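Local atomic coordinates of UDP-glucose 6-dehydrogenase (Pyrobaculum islandicum, PDB entry 3VTF), a protein that probably catalyses the NAD-dependent oxidation of UDP-glucose to UDP-glucuronate, and is seen here with UDP-glucose bound. Residues A[337-342]-A[396-401]; A[369-374]-A[388-393]; A[402-407]-A[421-426]. One frame throughout, in Å; residues are numbered along the deposited sequence.

Interaction 1: A[337-342]-A[396-401]; sequences GVLGLA and ALLDQV
Leu397 reaches from its helix over Gly337 and Leu339 of a central strand, an example of the helix-on-sheet packing of a Rossmann-like alpha/beta domain. Strand 337-339 and helix 396-400 run roughly antiparallel, with axes 152° apart and 8.9 Å at their closest, and the junction between them is made of buried apolar groups. Leu397, Leu339 and Gly337 share it almost equally. With CG turned opposite the backbone N (chi1 174°), the two methyls of Leu397 fork over the strand: CD1 comes within 3.9 Å of Val338 O, while CD2 lies 4.1 Å from Gly337 CA and also meets Leu339. Gly337 suits this fork: a beta carbon there would probably crowd Leu397 CD2.

Leu339 answers with both branches. Its CG lies beside the backbone N (chi1 -72°), which brings the branched end to the helix although the side chain starts out along its flank. Leu339 and Leu397 pass one another with their ends pointing opposite ways, CD2 against CD2 at 4.0 Å, whereas Leu398 comes at Leu339 nearly perpendicular and presents its CD2 to Leu339 CD1, also at 4.0 Å. Val404 of the next strand, touched by all three leucines, continues the same apolar layer.

At the start of the strand Val401, just past the helix, adds another methyl-to-backbone contact, its CG1 lying 3.4 Å from Gly337 N, whose hydrogen-bonding partner is the backbone of Gly403.

Interaction 2: A[369-374]-A[388-393]; sequences VYVHDP and VTYVED
Thr389 stands opposite Tyr370 in parallel register and bonds to Val369 and Val371 on its flanks, closing the beta-alpha-beta unit formed by strand 368-372, helix 377-384 and strand 389-390. Three backbone bonds join the strands: Thr389 N to Val369 O, Val371 N to Thr389 O, and Val391 N to Val371 O, the last 3.0 Å long and nearly straight (171° at the hydrogen). Water 1 donates to Val369 O and is also hydrogen-bonded to Thr389 OG1, at 2.6 Å.

The sheet separates two sets of side chains. On one face Val371 CG2 lies beside Tyr390 CD2, 3.6 Å away, and Val388 CG2 sits over the rim of one face of the Tyr390 ring. On the other, Tyr370 runs alongside Thr389, its CD1 3.8 Å from Thr389 CB, while Val391 CG2 approaches the same ring at its edge, 4.0 Å from Tyr370 CD1. Exchanging Tyr370 for an alanine would probably leave Thr389 CB and Val391 CG2 without their aromatic neighbour and open a gap beside Gln400 and Val401, which also touch the tyrosine.

His372 repays following outward. Its CB passes 3.7 Å from Val391 O; CG, set opposite the backbone N (chi1 171°), keeps near the same oxygen. CD2 comes closest, 3.1 Å from Val391 O, which lies in the ring plane at its edge, and 3.4 Å from Glu392 O. ND1 is hydrogen-bonded to Tyr413 OH, which probably helps to hold the ring's rotation. Two carbonyl oxygens thus border the CD2 edge, an arrangement consistent with a weak attraction for the polarised ring C-H and likely to favour positive charge on this side of the imidazole.

Interaction 3: A[402-407]-A[421-426]; sequences EGVIIA and KVVVDG
Val404 and Val423 stand side by side, CG1 of the first 3.7 Å from CG2 of the second, in the middle of two parallel neighbouring strands of the UDP-binding domain's sheet. The middle of this pairing is tight. Val424 N reaches Val404 O at 2.8 Å with an almost straight bond (176° at the hydrogen), and Val404 N and Ile406 N bind Val422 O and Val424 O in turn. Val404 places CG1 between its backbone N and carbonyl carbon (chi1 73°), the crowded position, and thereby meets Val423. From farther along, Ile406 leans obliquely across, CD1 lying 3.8 Å from Val423 CG1. On the opposite face Ile405 CG1 packs on Val424 CB at 3.9 Å.

The beginning of the pair is looser and partly open to solvent. Val422 N and Glu402 O, 3.4 Å apart, make only a weak bond; the Glu402 side chain points away, and Lys421 sends NZ back to Val401 O.

The far end closes with a short but bent bond, Gly426 N to Ile406 O (2.8 Å, 133°), the donor in the carbonyl plane. Beside it Asp425 OD1 lies 3.9 Å from Ile406 CD1. This buried carboxylate is satisfied from outside the pair: OD2 by Tyr438 OH and Val429 N, OD1 by the backbone N of Arg427, a UDP-glucose-binding residue. Such a gathering of donors would probably stabilise its negative charge despite the apolar surroundings.

The three contacts follow one parallel sheet from its 389-390 edge across to strand 422-425. Interaction 1 is the middle of the set: strand 335-339 lies between strand 368-372 of interaction 2 and strand 403-406 of interaction 3, joined to them by probable hydrogen bonds Val338 N to Tyr370 O (2.7 Å) and Gly337 N to Gly403 O (2.9 Å). Its centre is 6 Å from that of interaction 2 and 8 Å from that of interaction 3, while the centres of interactions 2 and 3 are 14 Å apart and the two do not touch. Helix 394-400 links strands 389-390 and 403-406 along the chain. Bound UDP-glucose lies about 9 Å from Gly426 and about 13 Å from the Val338 side chain.

Interaction 1: A[337-342]-A[396-401]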
ATOM      1  N   GLY A 337      20.772 -23.655 -13.028  1.00 32.25           N
ATOM      2  CA  GLY A 337      21.423 -22.369 -12.891  1.00 31.65           C
ATOM      3  C   GLY A 337      20.613 -21.341 -12.103  1.00 34.47           C
ATOM      4  O   GLY A 337      19.355 -21.362 -12.079  1.00 30.31           O
ATOM      5  N   VAL A 338      21.321 -20.367 -11.539  1.00 28.72           N
ATOM      6  CA  VAL A 338      20.659 -19.224 -10.993  1.00 26.20           C
ATOM      7  C   VAL A 338      21.250 -18.051 -11.696  1.00 26.21           C
ATOM      8  O   VAL A 338      22.447 -17.798 -11.548  1.00 29.80           O
ATOM      9  CB  VAL A 338      20.895 -19.095  -9.460  1.00 26.16           C
ATOM     10  CG1 VAL A 338      20.295 -17.798  -8.915  1.00 26.29           C
ATOM     11  CG2 VAL A 338      20.454 -20.354  -8.755  1.00 25.50           C
ATOM     12  N   LEU A 339      20.393 -17.276 -12.370  1.00 26.93           N
ATOM     13  CA  LEU A 339      20.734 -16.016 -12.986  1.00 26.39           C
ATOM     14  C   LEU A 339      20.466 -14.873 -12.034  1.00 29.33           C
ATOM     15  O   LEU A 339      19.298 -14.491 -11.858  1.00 24.23           O
ATOM     16  CB  LEU A 339      19.981 -15.764 -14.314  1.00 25.59           C
ATOM     17  CG  LEU A 339      20.462 -16.652 -15.487  1.00 29.42           C
ATOM     18  CD1 LEU A 339      19.557 -16.510 -16.735  1.00 33.62           C
ATOM     19  CD2 LEU A 339      21.935 -16.335 -15.789  1.00 30.18           C
ATOM     20  N   GLY A 340      21.529 -14.312 -11.422  1.00 25.56           N
ATOM     21  CA  GLY A 340      21.340 -13.126 -10.573  1.00 24.22           C
ATOM     22  C   GLY A 340      21.620 -13.504  -9.097  1.00 28.55           C
ATOM     23  O   GLY A 340      20.997 -14.414  -8.574  1.00 27.09           O
ATOM     24  N   LEU A 341      22.602 -12.837  -8.470  1.00 26.16           N
ATOM     25  CA  LEU A 341      22.939 -13.098  -7.108  1.00 25.17           C
ATOM     26  C   LEU A 341      22.873 -11.786  -6.322  1.00 27.89           C
ATOM     27  O   LEU A 341      22.684 -11.826  -5.118  1.00 28.91           O
ATOM     28  CB  LEU A 341      24.362 -13.650  -7.025  1.00 26.23           C
ATOM     29  CG  LEU A 341      24.541 -15.013  -7.677  1.00 29.79           C
ATOM     30  CD1 LEU A 341      26.013 -15.404  -7.776  1.00 27.52           C
ATOM     31  CD2 LEU A 341      23.750 -16.115  -6.965  1.00 28.09           C
ATOM     32  N   ALA A 342      23.166 -10.640  -6.960  1.00 26.33           N
ATOM     33  CA  ALA A 342      22.985  -9.339  -6.285  1.00 28.43           C
ATOM     34  C   ALA A 342      21.527  -9.223  -5.821  1.00 28.66           C
ATOM     35  O   ALA A 342      20.632  -9.744  -6.479  1.00 24.55           O
ATOM     36  CB  ALA A 342      23.295  -8.183  -7.221  1.00 26.69           C
ATOM     37  N   ALA A 396      26.338 -18.932 -21.640  1.00 39.92           N
ATOM     38  CA  ALA A 396      27.055 -20.160 -21.408  1.00 35.76           C
ATOM     39  C   ALA A 396      26.449 -20.896 -20.224  1.00 34.84           C
ATOM     40  O   ALA A 396      26.380 -22.131 -20.207  1.00 35.63           O
ATOM     41  CB  ALA A 396      28.531 -19.863 -21.154  1.00 40.14           C
ATOM     42  N   LEU A 397      26.018 -20.145 -19.209  1.00 36.70           N
ATOM     43  CA  LEU A 397      25.315 -20.795 -18.059  1.00 34.90           C
ATOM     44  C   LEU A 397      24.010 -21.460 -18.575  1.00 31.33           C
ATOM     45  O   LEU A 397      23.744 -22.614 -18.285  1.00 35.53           O
ATOM     46  CB  LEU A 397      25.013 -19.768 -16.933  1.00 35.20           C
ATOM     47  CG  LEU A 397      24.146 -20.302 -15.758  1.00 39.93           C
ATOM     48  CD1 LEU A 397      24.428 -19.526 -14.446  1.00 35.97           C
ATOM     49  CD2 LEU A 397      22.630 -20.229 -16.139  1.00 33.32           C
ATOM     50  N   LEU A 398      23.199 -20.732 -19.349  1.00 34.81           N
ATOM     51  CA  LEU A 398      21.936 -21.337 -19.862  1.00 33.27           C
ATOM     52  C   LEU A 398      22.192 -22.609 -20.675  1.00 34.50           C
ATOM     53  O   LEU A 398      21.511 -23.638 -20.516  1.00 35.54           O
ATOM     54  CB  LEU A 398      21.217 -20.331 -20.742  1.00 36.89           C
ATOM     55  CG  LEU A 398      20.621 -19.106 -20.084  1.00 29.78           C
ATOM     56  CD1 LEU A 398      19.965 -18.204 -21.095  1.00 33.74           C
ATOM     57  CD2 LEU A 398      19.585 -19.686 -19.104  1.00 30.21           C
ATOM     58  N   ASP A 399      23.264 -22.573 -21.460  1.00 38.11           N
ATOM     59  CA  ASP A 399      23.601 -23.674 -22.415  1.00 39.75           C
ATOM     60  C   ASP A 399      24.019 -24.901 -21.666  1.00 40.30           C
ATOM     61  O   ASP A 399      23.864 -26.015 -22.176  1.00 48.52           O
ATOM     62  CB  ASP A 399      24.724 -23.280 -23.443  1.00 36.46           C
ATOM     63  CG  ASP A 399      24.334 -22.133 -24.350  1.00 39.30           C
ATOM     64  OD1 ASP A 399      23.147 -21.746 -24.479  1.00 46.97           O
ATOM     65  OD2 ASP A 399      25.244 -21.535 -24.941  1.00 45.13           O
ATOM     66  N   GLN A 400      24.538 -24.710 -20.449  1.00 41.24           N
ATOM     67  CA  GLN A 400      24.971 -25.825 -19.597  1.00 41.43           C
ATOM     68  C   GLN A 400      23.931 -26.428 -18.662  1.00 40.99           C
ATOM     69  O   GLN A 400      24.186 -27.485 -18.088  1.00 40.06           O
ATOM     70  CB  GLN A 400      26.098 -25.357 -18.693  1.00 48.09           C
ATOM     71  CG  GLN A 400      27.462 -25.888 -19.050  1.00 60.83           C
ATOM     72  CD  GLN A 400      28.451 -25.605 -17.922  1.00 62.20           C
ATOM     73  OE1 GLN A 400      28.851 -24.455 -17.728  1.00 57.19           O
ATOM     74  NE2 GLN A 400      28.822 -26.651 -17.154  1.00 57.69           N
ATOM     75  N   VAL A 401      22.836 -25.720 -18.370  1.00 38.58           N
ATOM     76  CA  VAL A 401      21.909 -26.265 -17.351  1.00 37.13           C
ATOM     77  C   VAL A 401      20.634 -26.810 -17.988  1.00 37.23           C
ATOM     78  O   VAL A 401      20.245 -26.383 -19.071  1.00 43.46           O
ATOM     79  CB  VAL A 401      21.550 -25.190 -16.260  1.00 34.35           C
ATOM     80  CG1 VAL A 401      22.792 -24.746 -15.521  1.00 37.11           C
ATOM     81  CG2 VAL A 401      20.898 -23.970 -16.881  1.00 34.30           C
TER

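Interaction 2: A[369-374]-A[388-393]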
ATOM      1  N   VAL A 369      24.614 -26.867  -8.920  1.00 38.60           N
ATOM      2  CA  VAL A 369      24.234 -25.445  -9.112  1.00 37.02           C
ATOM      3  C   VAL A 369      25.294 -24.597  -9.793  1.00 36.48           C
ATOM      4  O   VAL A 369      26.469 -24.537  -9.374  1.00 39.67           O
ATOM      5  CB  VAL A 369      23.914 -24.809  -7.736  1.00 32.62           C
ATOM      6  CG1 VAL A 369      23.554 -23.332  -7.850  1.00 34.48           C
ATOM      7  CG2 VAL A 369      22.800 -25.571  -7.109  1.00 33.59           C
ATOM      8  N   TYR A 370      24.857 -23.915 -10.831  1.00 29.00           N
ATOM      9  CA  TYR A 370      25.651 -22.946 -11.545  1.00 31.32           C
ATOM     10  C   TYR A 370      25.044 -21.609 -11.242  1.00 32.48           C
ATOM     11  O   TYR A 370      23.794 -21.476 -11.184  1.00 34.05           O
ATOM     12  CB  TYR A 370      25.554 -23.202 -13.043  1.00 30.63           C
ATOM     13  CG  TYR A 370      26.052 -24.572 -13.390  1.00 34.43           C
ATOM     14  CD1 TYR A 370      27.317 -24.748 -14.021  1.00 39.04           C
ATOM     15  CD2 TYR A 370      25.281 -25.698 -13.101  1.00 35.88           C
ATOM     16  CE1 TYR A 370      27.789 -26.044 -14.327  1.00 43.92           C
ATOM     17  CE2 TYR A 370      25.730 -26.985 -13.398  1.00 42.87           C
ATOM     18  CZ  TYR A 370      26.976 -27.157 -14.009  1.00 46.70           C
ATOM     19  OH  TYR A 370      27.321 -28.454 -14.300  1.00 50.65           O
ATOM     20  N   VAL A 371      25.880 -20.592 -11.106  1.00 31.80           N
ATOM     21  CA  VAL A 371      25.392 -19.242 -10.871  1.00 30.02           C
ATOM     22  C   VAL A 371      26.090 -18.221 -11.755  1.00 32.99           C
ATOM     23  O   VAL A 371      27.203 -18.435 -12.183  1.00 34.68           O
ATOM     24  CB  VAL A 371      25.558 -18.821  -9.394  1.00 31.18           C
ATOM     25  CG1 VAL A 371      24.910 -19.830  -8.474  1.00 28.82           C
ATOM     26  CG2 VAL A 371      27.018 -18.621  -9.051  1.00 29.06           C
ATOM     27  N   HIS A 372      25.415 -17.120 -12.032  1.00 28.46           N
ATOM     28  CA  HIS A 372      26.019 -15.971 -12.663  1.00 31.65           C
ATOM     29  C   HIS A 372      25.494 -14.687 -12.094  1.00 31.25           C
ATOM     30  O   HIS A 372      24.349 -14.620 -11.674  1.00 28.94           O
ATOM     31  CB  HIS A 372      25.771 -15.972 -14.166  1.00 29.69           C
ATOM     32  CG  HIS A 372      26.183 -14.692 -14.845  1.00 31.85           C
ATOM     33  ND1 HIS A 372      25.343 -13.683 -15.034  1.00 29.44           N
ATOM     34  CD2 HIS A 372      27.397 -14.287 -15.361  1.00 29.02           C
ATOM     35  CE1 HIS A 372      25.975 -12.686 -15.647  1.00 29.26           C
ATOM     36  NE2 HIS A 372      27.231 -13.056 -15.845  1.00 30.45           N
ATOM     37  N   ASP A 373      26.321 -13.651 -12.076  1.00 28.83           N
ATOM     38  CA  ASP A 373      25.853 -12.286 -11.869  1.00 28.05           C
ATOM     39  C   ASP A 373      26.796 -11.353 -12.587  1.00 31.22           C
ATOM     40  O   ASP A 373      27.973 -11.596 -12.599  1.00 33.59           O
ATOM     41  CB  ASP A 373      25.803 -11.939 -10.378  1.00 30.66           C
ATOM     42  CG  ASP A 373      25.105 -10.632 -10.105  1.00 28.45           C
ATOM     43  OD1 ASP A 373      23.901 -10.646  -9.842  1.00 29.68           O
ATOM     44  OD2 ASP A 373      25.752  -9.588 -10.173  1.00 28.19           O
ATOM     45  N   PRO A 374      26.324 -10.265 -13.167  1.00 34.59           N
ATOM     46  CA  PRO A 374      27.338  -9.416 -13.807  1.00 32.94           C
ATOM     47  C   PRO A 374      28.309  -8.733 -12.831  1.00 42.67           C
ATOM     48  O   PRO A 374      29.390  -8.323 -13.275  1.00 32.85           O
ATOM     49  CB  PRO A 374      26.494  -8.323 -14.498  1.00 31.43           C
ATOM     50  CG  PRO A 374      25.129  -9.024 -14.741  1.00 35.40           C
ATOM     51  CD  PRO A 374      24.961  -9.764 -13.402  1.00 31.36           C
ATOM     52  N   VAL A 388      29.124 -23.914  -5.375  1.00 38.82           N
ATOM     53  CA  VAL A 388      28.531 -23.770  -6.732  1.00 39.97           C
ATOM     54  C   VAL A 388      29.632 -23.531  -7.761  1.00 42.13           C
ATOM     55  O   VAL A 388      30.726 -23.086  -7.404  1.00 40.39           O
ATOM     56  CB  VAL A 388      27.489 -22.614  -6.730  1.00 36.86           C
ATOM     57  CG1 VAL A 388      26.480 -22.837  -5.589  1.00 32.73           C
ATOM     58  CG2 VAL A 388      28.165 -21.292  -6.519  1.00 30.46           C
ATOM     59  N   THR A 389      29.312 -23.748  -9.034  1.00 38.80           N
ATOM     60  CA  THR A 389      30.150 -23.285 -10.127  1.00 36.46           C
ATOM     61  C   THR A 389      29.775 -21.879 -10.509  1.00 37.46           C
ATOM     62  O   THR A 389      28.581 -21.583 -10.768  1.00 38.76           O
ATOM     63  CB  THR A 389      30.039 -24.232 -11.369  1.00 34.46           C
ATOM     64  OG1 THR A 389      30.181 -25.590 -10.929  1.00 37.63           O
ATOM     65  CG2 THR A 389      31.060 -23.885 -12.497  1.00 36.44           C
ATOM     66  N   TYR A 390      30.793 -21.017 -10.585  1.00 36.26           N
ATOM     67  CA  TYR A 390      30.619 -19.659 -11.051  1.00 36.48           C
ATOM     68  C   TYR A 390      30.854 -19.568 -12.569  1.00 42.95           C
ATOM     69  O   TYR A 390      31.946 -19.864 -13.032  1.00 43.27           O
ATOM     70  CB  TYR A 390      31.559 -18.732 -10.308  1.00 40.59           C
ATOM     71  CG  TYR A 390      31.350 -18.834  -8.845  1.00 40.32           C
ATOM     72  CD1 TYR A 390      31.950 -19.830  -8.130  1.00 40.58           C
ATOM     73  CD2 TYR A 390      30.460 -17.962  -8.180  1.00 43.06           C
ATOM     74  CE1 TYR A 390      31.720 -19.966  -6.756  1.00 44.94           C
ATOM     75  CE2 TYR A 390      30.193 -18.094  -6.811  1.00 41.57           C
ATOM     76  CZ  TYR A 390      30.854 -19.076  -6.088  1.00 43.72           C
ATOM     77  OH  TYR A 390      30.613 -19.261  -4.744  1.00 38.48           O
ATOM     78  N   VAL A 391      29.864 -19.101 -13.333  1.00 38.95           N
ATOM     79  CA  VAL A 391      29.966 -19.013 -14.786  1.00 40.06           C
ATOM     80  C   VAL A 391      30.113 -17.567 -15.259  1.00 38.88           C
ATOM     81  O   VAL A 391      29.295 -16.693 -14.968  1.00 40.28           O
ATOM     82  CB  VAL A 391      28.745 -19.707 -15.459  1.00 41.44           C
ATOM     83  CG1 VAL A 391      28.826 -19.654 -16.974  1.00 40.32           C
ATOM     84  CG2 VAL A 391      28.679 -21.146 -15.015  1.00 40.41           C
ATOM     85  N   GLU A 392      31.150 -17.283 -16.039  1.00 36.29           N
ATOM     86  CA  GLU A 392      31.367 -15.900 -16.428  1.00 37.12           C
ATOM     87  C   GLU A 392      30.338 -15.391 -17.440  1.00 34.09           C
ATOM     88  O   GLU A 392      30.045 -14.199 -17.493  1.00 32.44           O
ATOM     89  CB  GLU A 392      32.820 -15.703 -16.983  1.00 43.10           C
ATOM     90  CG  GLU A 392      33.875 -16.322 -16.071  1.00 52.59           C
ATOM     91  CD  GLU A 392      33.902 -15.690 -14.648  1.00 65.83           C
ATOM     92  OE1 GLU A 392      33.718 -14.458 -14.555  1.00 65.54           O
ATOM     93  OE2 GLU A 392      34.078 -16.406 -13.609  1.00 61.51           O
ATOM     94  N   ASP A 393      29.872 -16.270 -18.308  1.00 35.19           N
ATOM     95  CA  ASP A 393      28.978 -15.826 -19.441  1.00 43.04           C
ATOM     96  C   ASP A 393      27.550 -16.375 -19.172  1.00 33.08           C
ATOM     97  O   ASP A 393      27.372 -17.583 -19.077  1.00 37.58           O
ATOM     98  CB  ASP A 393      29.505 -16.394 -20.749  1.00 41.17           C
ATOM     99  CG  ASP A 393      28.718 -15.916 -21.971  1.00 52.48           C
ATOM    100  OD1 ASP A 393      27.487 -15.621 -21.931  1.00 46.85           O
ATOM    101  OD2 ASP A 393      29.377 -15.848 -23.015  1.00 57.54           O
TER
HETATM  102  O   HOH W   1      28.466 -26.925  -9.575  1.00 46.59           O

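Interaction 3: A[402-407]-A[421-426]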
ATOM      1  N   GLU A 402      19.945 -27.700 -17.303  1.00 38.38           N
ATOM      2  CA  GLU A 402      18.605 -28.135 -17.756  1.00 46.98           C
ATOM      3  C   GLU A 402      17.502 -27.112 -17.377  1.00 47.66           C
ATOM      4  O   GLU A 402      16.613 -26.775 -18.194  1.00 38.23           O
ATOM      5  CB  GLU A 402      18.289 -29.485 -17.132  1.00 49.03           C
ATOM      6  CG  GLU A 402      19.533 -30.382 -17.108  1.00 57.31           C
ATOM      7  CD  GLU A 402      19.288 -31.687 -16.390  1.00 63.53           C
ATOM      8  OE1 GLU A 402      18.147 -32.215 -16.511  1.00 82.50           O
ATOM      9  OE2 GLU A 402      20.208 -32.156 -15.684  1.00 57.07           O
ATOM     10  N   GLY A 403      17.618 -26.580 -16.160  1.00 36.59           N
ATOM     11  CA  GLY A 403      16.615 -25.638 -15.607  1.00 36.56           C
ATOM     12  C   GLY A 403      17.290 -24.406 -15.018  1.00 28.74           C
ATOM     13  O   GLY A 403      18.472 -24.402 -14.661  1.00 33.27           O
ATOM     14  N   VAL A 404      16.589 -23.306 -14.993  1.00 30.85           N
ATOM     15  CA  VAL A 404      17.196 -22.086 -14.500  1.00 27.02           C
ATOM     16  C   VAL A 404      16.133 -21.261 -13.690  1.00 28.04           C
ATOM     17  O   VAL A 404      14.931 -21.273 -13.964  1.00 25.22           O
ATOM     18  CB  VAL A 404      17.863 -21.269 -15.649  1.00 28.95           C
ATOM     19  CG1 VAL A 404      16.802 -20.629 -16.519  1.00 29.56           C
ATOM     20  CG2 VAL A 404      18.685 -20.116 -15.113  1.00 32.11           C
ATOM     21  N   ILE A 405      16.611 -20.541 -12.692  1.00 27.49           N
ATOM     22  CA  ILE A 405      15.742 -19.619 -11.952  1.00 25.79           C
ATOM     23  C   ILE A 405      16.380 -18.282 -12.099  1.00 23.95           C
ATOM     24  O   ILE A 405      17.597 -18.138 -11.795  1.00 27.24           O
ATOM     25  CB  ILE A 405      15.674 -20.003 -10.429  1.00 26.49           C
ATOM     26  CG1 ILE A 405      14.899 -21.307 -10.245  1.00 28.89           C
ATOM     27  CG2 ILE A 405      14.997 -18.876  -9.646  1.00 23.55           C
ATOM     28  CD1 ILE A 405      14.954 -21.991  -8.844  1.00 27.11           C
ATOM     29  N   ILE A 406      15.592 -17.333 -12.576  1.00 22.91           N
ATOM     30  CA  ILE A 406      16.010 -15.961 -12.768  1.00 23.86           C
ATOM     31  C   ILE A 406      15.723 -15.227 -11.452  1.00 26.55           C
ATOM     32  O   ILE A 406      14.563 -15.105 -11.089  1.00 22.80           O
ATOM     33  CB  ILE A 406      15.224 -15.290 -13.900  1.00 24.91           C
ATOM     34  CG1 ILE A 406      15.376 -16.092 -15.263  1.00 23.56           C
ATOM     35  CG2 ILE A 406      15.671 -13.810 -14.061  1.00 21.73           C
ATOM     36  CD1 ILE A 406      14.582 -15.394 -16.411  1.00 23.32           C
ATOM     37  N   ALA A 407      16.767 -14.735 -10.770  1.00 24.46           N
ATOM     38  CA  ALA A 407      16.606 -14.170  -9.426  1.00 22.48           C
ATOM     39  C   ALA A 407      16.918 -12.681  -9.329  1.00 24.45           C
ATOM     40  O   ALA A 407      16.509 -12.032  -8.369  1.00 23.28           O
ATOM     41  CB  ALA A 407      17.468 -15.002  -8.401  1.00 23.56           C
ATOM     42  N   LYS A 421      14.768 -24.188 -22.848  1.00 30.09           N
ATOM     43  CA  LYS A 421      15.144 -24.340 -21.434  1.00 32.80           C
ATOM     44  C   LYS A 421      13.883 -24.383 -20.559  1.00 30.21           C
ATOM     45  O   LYS A 421      12.802 -23.990 -20.988  1.00 27.93           O
ATOM     46  CB  LYS A 421      16.061 -23.201 -21.003  1.00 33.43           C
ATOM     47  CG  LYS A 421      17.437 -23.187 -21.724  1.00 35.10           C
ATOM     48  CD  LYS A 421      18.291 -24.408 -21.449  1.00 34.98           C
ATOM     49  CE  LYS A 421      19.437 -24.427 -22.423  1.00 44.45           C
ATOM     50  NZ  LYS A 421      20.239 -25.623 -22.072  1.00 35.51           N
ATOM     51  N   VAL A 422      14.043 -24.872 -19.339  1.00 27.98           N
ATOM     52  CA  VAL A 422      12.995 -24.831 -18.315  1.00 27.69           C
ATOM     53  C   VAL A 422      13.347 -23.634 -17.412  1.00 28.36           C
ATOM     54  O   VAL A 422      14.425 -23.612 -16.843  1.00 25.91           O
ATOM     55  CB  VAL A 422      12.993 -26.117 -17.483  1.00 30.60           C
ATOM     56  CG1 VAL A 422      11.918 -25.981 -16.371  1.00 31.98           C
ATOM     57  CG2 VAL A 422      12.716 -27.314 -18.442  1.00 31.03           C
ATOM     58  N   VAL A 423      12.475 -22.616 -17.361  1.00 25.18           N
ATOM     59  CA  VAL A 423      12.813 -21.398 -16.692  1.00 24.43           C
ATOM     60  C   VAL A 423      11.716 -21.167 -15.656  1.00 25.96           C
ATOM     61  O   VAL A 423      10.512 -21.145 -15.994  1.00 27.81           O
ATOM     62  CB  VAL A 423      12.802 -20.215 -17.658  1.00 23.37           C
ATOM     63  CG1 VAL A 423      13.015 -18.863 -16.958  1.00 27.46           C
ATOM     64  CG2 VAL A 423      13.832 -20.417 -18.764  1.00 22.89           C
ATOM     65  N   VAL A 424      12.158 -20.897 -14.430  1.00 27.93           N
ATOM     66  CA  VAL A 424      11.261 -20.394 -13.344  1.00 23.65           C
ATOM     67  C   VAL A 424      11.701 -18.938 -13.219  1.00 23.66           C
ATOM     68  O   VAL A 424      12.860 -18.662 -12.837  1.00 23.99           O
ATOM     69  CB  VAL A 424      11.475 -21.194 -12.050  1.00 24.24           C
ATOM     70  CG1 VAL A 424      10.801 -20.505 -10.876  1.00 23.39           C
ATOM     71  CG2 VAL A 424      10.918 -22.639 -12.205  1.00 24.71           C
ATOM     72  N   ASP A 425      10.827 -18.033 -13.625  1.00 22.32           N
ATOM     73  CA  ASP A 425      11.171 -16.617 -13.690  1.00 23.89           C
ATOM     74  C   ASP A 425      10.787 -15.918 -12.380  1.00 25.15           C
ATOM     75  O   ASP A 425       9.554 -15.800 -12.015  1.00 23.14           O
ATOM     76  CB  ASP A 425      10.363 -15.984 -14.817  1.00 22.82           C
ATOM     77  CG  ASP A 425      10.713 -14.548 -15.059  1.00 23.12           C
ATOM     78  OD1 ASP A 425      11.547 -13.989 -14.321  1.00 25.84           O
ATOM     79  OD2 ASP A 425      10.144 -13.942 -15.998  1.00 22.41           O
ATOM     80  N   GLY A 426      11.802 -15.452 -11.650  1.00 24.40           N
ATOM     81  CA  GLY A 426      11.475 -14.828 -10.333  1.00 22.59           C
ATOM     82  C   GLY A 426      11.366 -13.367 -10.354  1.00 22.64           C
ATOM     83  O   GLY A 426      11.129 -12.775  -9.298  1.00 21.80           O
TER